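Local coordinates for protein nitrilotriacetate monooxygenase (Burkholderia pseudomallei, PDB 3SDO) that probably acts as a flavin-dependent monooxygenase of the NtaA/SnaA/DszA family, using FMN and molecular oxygen, at residues 14-19 / 399-404. Numbering follows the deposited sequence.
Sequences VLIQGA and PVTGFG
Thr-401 holds OG1 beside its backbone N (chi1 -43°), with the methyl CG2 on the far side from that N, which points hydroxyl and amide N-H at the two successive carbonyls of Gly-18 and Ala-19. OG1 donates to Gly-18 O across 2.6 Å, coming in tilted 27° from the carbonyl plane. Next to it, the N-H of Thr-401 runs almost straight (169°) to Ala-19 O, 2.9 Å from N to O. One residue thus holds both carbonyls, and Gly-18 turns the chain with a positive phi. A water donates to OG1 of Thr-401 from 3.0 Å and also to Leu-15 O, while accepting from Gln-17 N, tying the hydroxyl to the last strand residue and to the loop that follows. This is the C-terminal rim of the TIM-barrel fold of luciferase-like monooxygenases: parallel strands 11-15 and 393-396 are neighbours, and the contact joins the loop after the first to the segment leading from the second into helix 401-418. On the apolar side, CG2 of Thr-401 meets CG2 of Ile-16 at 4.2 Å; Phe-41 of helix 39-51 lies against Thr-401 and Tyr-42 against Ile-16. The side chain of Gln-17 lies about 8 Å from those of Asp-61 and Thr-98, both predicted to bind FMN.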
ATOM      1  N   VAL A  14      11.887 -13.394   4.814  1.00 17.58           N
ATOM      2  CA  VAL A  14      12.897 -12.341   4.967  1.00 17.93           C
ATOM      3  C   VAL A  14      12.240 -10.996   5.249  1.00 18.37           C
ATOM      4  O   VAL A  14      11.368 -10.523   4.493  1.00 17.73           O
ATOM      5  CB  VAL A  14      13.881 -12.285   3.751  1.00 17.14           C
ATOM      6  CG1 VAL A  14      13.146 -12.025   2.443  1.00 18.14           C
ATOM      7  CG2 VAL A  14      14.946 -11.277   3.970  1.00 16.54           C
ATOM      8  N   LEU A  15      12.626 -10.434   6.390  1.00 20.17           N
ATOM      9  CA  LEU A  15      12.293  -9.070   6.759  1.00 21.32           C
ATOM     10  C   LEU A  15      13.144  -8.154   5.908  1.00 21.82           C
ATOM     11  O   LEU A  15      14.373  -8.136   6.047  1.00 23.16           O
ATOM     12  CB  LEU A  15      12.594  -8.807   8.239  1.00 22.42           C
ATOM     13  CG  LEU A  15      12.608  -7.310   8.660  1.00 24.85           C
ATOM     14  CD1 LEU A  15      11.207  -6.729   8.495  1.00 24.55           C
ATOM     15  CD2 LEU A  15      13.152  -7.057  10.090  1.00 28.46           C
ATOM     16  N   ILE A  16      12.528  -7.375   5.026  1.00 21.82           N
ATOM     17  CA  ILE A  16      13.314  -6.414   4.260  1.00 21.83           C
ATOM     18  C   ILE A  16      13.123  -5.044   4.886  1.00 22.27           C
ATOM     19  O   ILE A  16      12.206  -4.304   4.533  1.00 23.33           O
ATOM     20  CB  ILE A  16      12.957  -6.434   2.777  1.00 21.94           C
ATOM     21  CG1 ILE A  16      12.962  -7.874   2.260  1.00 21.65           C
ATOM     22  CG2 ILE A  16      13.936  -5.590   1.999  1.00 21.93           C
ATOM     23  CD1 ILE A  16      12.639  -7.990   0.786  1.00 20.39           C
ATOM     24  N   GLN A  17      13.980  -4.734   5.859  1.00 22.12           N
ATOM     25  CA  GLN A  17      13.928  -3.491   6.592  1.00 21.51           C
ATOM     26  C   GLN A  17      14.874  -2.486   5.927  1.00 21.44           C
ATOM     27  O   GLN A  17      15.817  -2.011   6.540  1.00 21.25           O
ATOM     28  CB  GLN A  17      14.343  -3.737   8.038  1.00 22.22           C
ATOM     29  CG  GLN A  17      14.001  -2.640   9.019  1.00 23.08           C
ATOM     30  CD  GLN A  17      12.537  -2.641   9.428  1.00 25.43           C
ATOM     31  OE1 GLN A  17      11.668  -2.996   8.640  1.00 25.41           O
ATOM     32  NE2 GLN A  17      12.256  -2.187  10.654  1.00 25.65           N
ATOM     33  N   GLY A  18      14.588  -2.161   4.668  1.00 19.92           N
ATOM     34  CA  GLY A  18      15.420  -1.261   3.900  1.00 19.62           C
ATOM     35  C   GLY A  18      16.859  -1.704   3.962  1.00 18.62           C
ATOM     36  O   GLY A  18      17.169  -2.873   3.713  1.00 18.22           O
ATOM     37  N   ALA A  19      17.715  -0.793   4.387  1.00 18.49           N
ATOM     38  CA  ALA A  19      19.154  -1.044   4.504  1.00 18.73           C
ATOM     39  C   ALA A  19      19.520  -2.220   5.379  1.00 18.81           C
ATOM     40  O   ALA A  19      20.540  -2.871   5.134  1.00 19.79           O
ATOM     41  CB  ALA A  19      19.886   0.218   5.000  1.00 18.82           C
ATOM     42  N   PRO A 399      21.311  -8.046   9.753  1.00 19.86           N
ATOM     43  CA  PRO A 399      21.785  -6.740  10.183  1.00 19.98           C
ATOM     44  C   PRO A 399      21.950  -5.743   9.008  1.00 19.79           C
ATOM     45  O   PRO A 399      21.583  -4.576   9.124  1.00 19.29           O
ATOM     46  CB  PRO A 399      23.137  -7.066  10.856  1.00 20.82           C
ATOM     47  CG  PRO A 399      22.994  -8.412  11.343  1.00 20.23           C
ATOM     48  CD  PRO A 399      22.140  -9.131  10.305  1.00 20.16           C
ATOM     49  N   VAL A 400      22.476  -6.230   7.884  1.00 19.29           N
ATOM     50  CA  VAL A 400      22.623  -5.444   6.661  1.00 19.62           C
ATOM     51  C   VAL A 400      22.030  -6.291   5.526  1.00 19.63           C
ATOM     52  O   VAL A 400      22.480  -7.409   5.294  1.00 19.90           O
ATOM     53  CB  VAL A 400      24.116  -5.094   6.388  1.00 20.56           C
ATOM     54  CG1 VAL A 400      24.280  -4.416   5.020  1.00 20.76           C
ATOM     55  CG2 VAL A 400      24.687  -4.181   7.494  1.00 20.51           C
ATOM     56  N   THR A 401      21.011  -5.763   4.853  1.00 19.84           N
ATOM     57  CA  THR A 401      20.229  -6.511   3.865  1.00 20.43           C
ATOM     58  C   THR A 401      21.049  -6.900   2.611  1.00 20.61           C
ATOM     59  O   THR A 401      20.719  -7.870   1.919  1.00 20.98           O
ATOM     60  CB  THR A 401      18.993  -5.697   3.415  1.00 20.70           C
ATOM     61  OG1 THR A 401      18.362  -5.071   4.554  1.00 21.87           O
ATOM     62  CG2 THR A 401      17.993  -6.590   2.701  1.00 21.30           C
ATOM     63  N   GLY A 402      22.094  -6.129   2.324  1.00 21.00           N
ATOM     64  CA  GLY A 402      23.035  -6.422   1.232  1.00 21.09           C
ATOM     65  C   GLY A 402      23.822  -7.699   1.466  1.00 20.98           C
ATOM     66  O   GLY A 402      23.381  -8.787   1.103  1.00 20.42           O
ATOM     67  N   PHE A 403      24.996  -7.592   2.073  1.00 21.58           N
ATOM     68  CA  PHE A 403      25.848  -8.778   2.243  1.00 21.17           C
ATOM     69  C   PHE A 403      25.200  -9.827   3.119  1.00 20.06           C
ATOM     70  O   PHE A 403      25.430 -11.007   2.918  1.00 21.08           O
ATOM     71  CB  PHE A 403      27.241  -8.424   2.767  1.00 21.99           C
ATOM     72  CG  PHE A 403      27.316  -8.260   4.252  1.00 22.29           C
ATOM     73  CD1 PHE A 403      27.510  -9.353   5.066  1.00 20.33           C
ATOM     74  CD2 PHE A 403      27.200  -7.011   4.830  1.00 23.10           C
ATOM     75  CE1 PHE A 403      27.599  -9.208   6.435  1.00 23.50           C
ATOM     76  CE2 PHE A 403      27.281  -6.858   6.199  1.00 23.93           C
ATOM     77  CZ  PHE A 403      27.481  -7.957   7.007  1.00 23.43           C
ATOM     78  N   GLY A 404      24.373  -9.411   4.076  1.00 20.09           N
ATOM     79  CA  GLY A 404      23.683 -10.369   4.938  1.00 19.02           C
ATOM     80  C   GLY A 404      22.863 -11.402   4.180  1.00 18.64           C
ATOM     81  O   GLY A 404      22.981 -12.618   4.422  1.00 17.57           O
TER
HETATM   82  O   HOH W   1      16.675  -6.374   6.624  1.00 39.21           O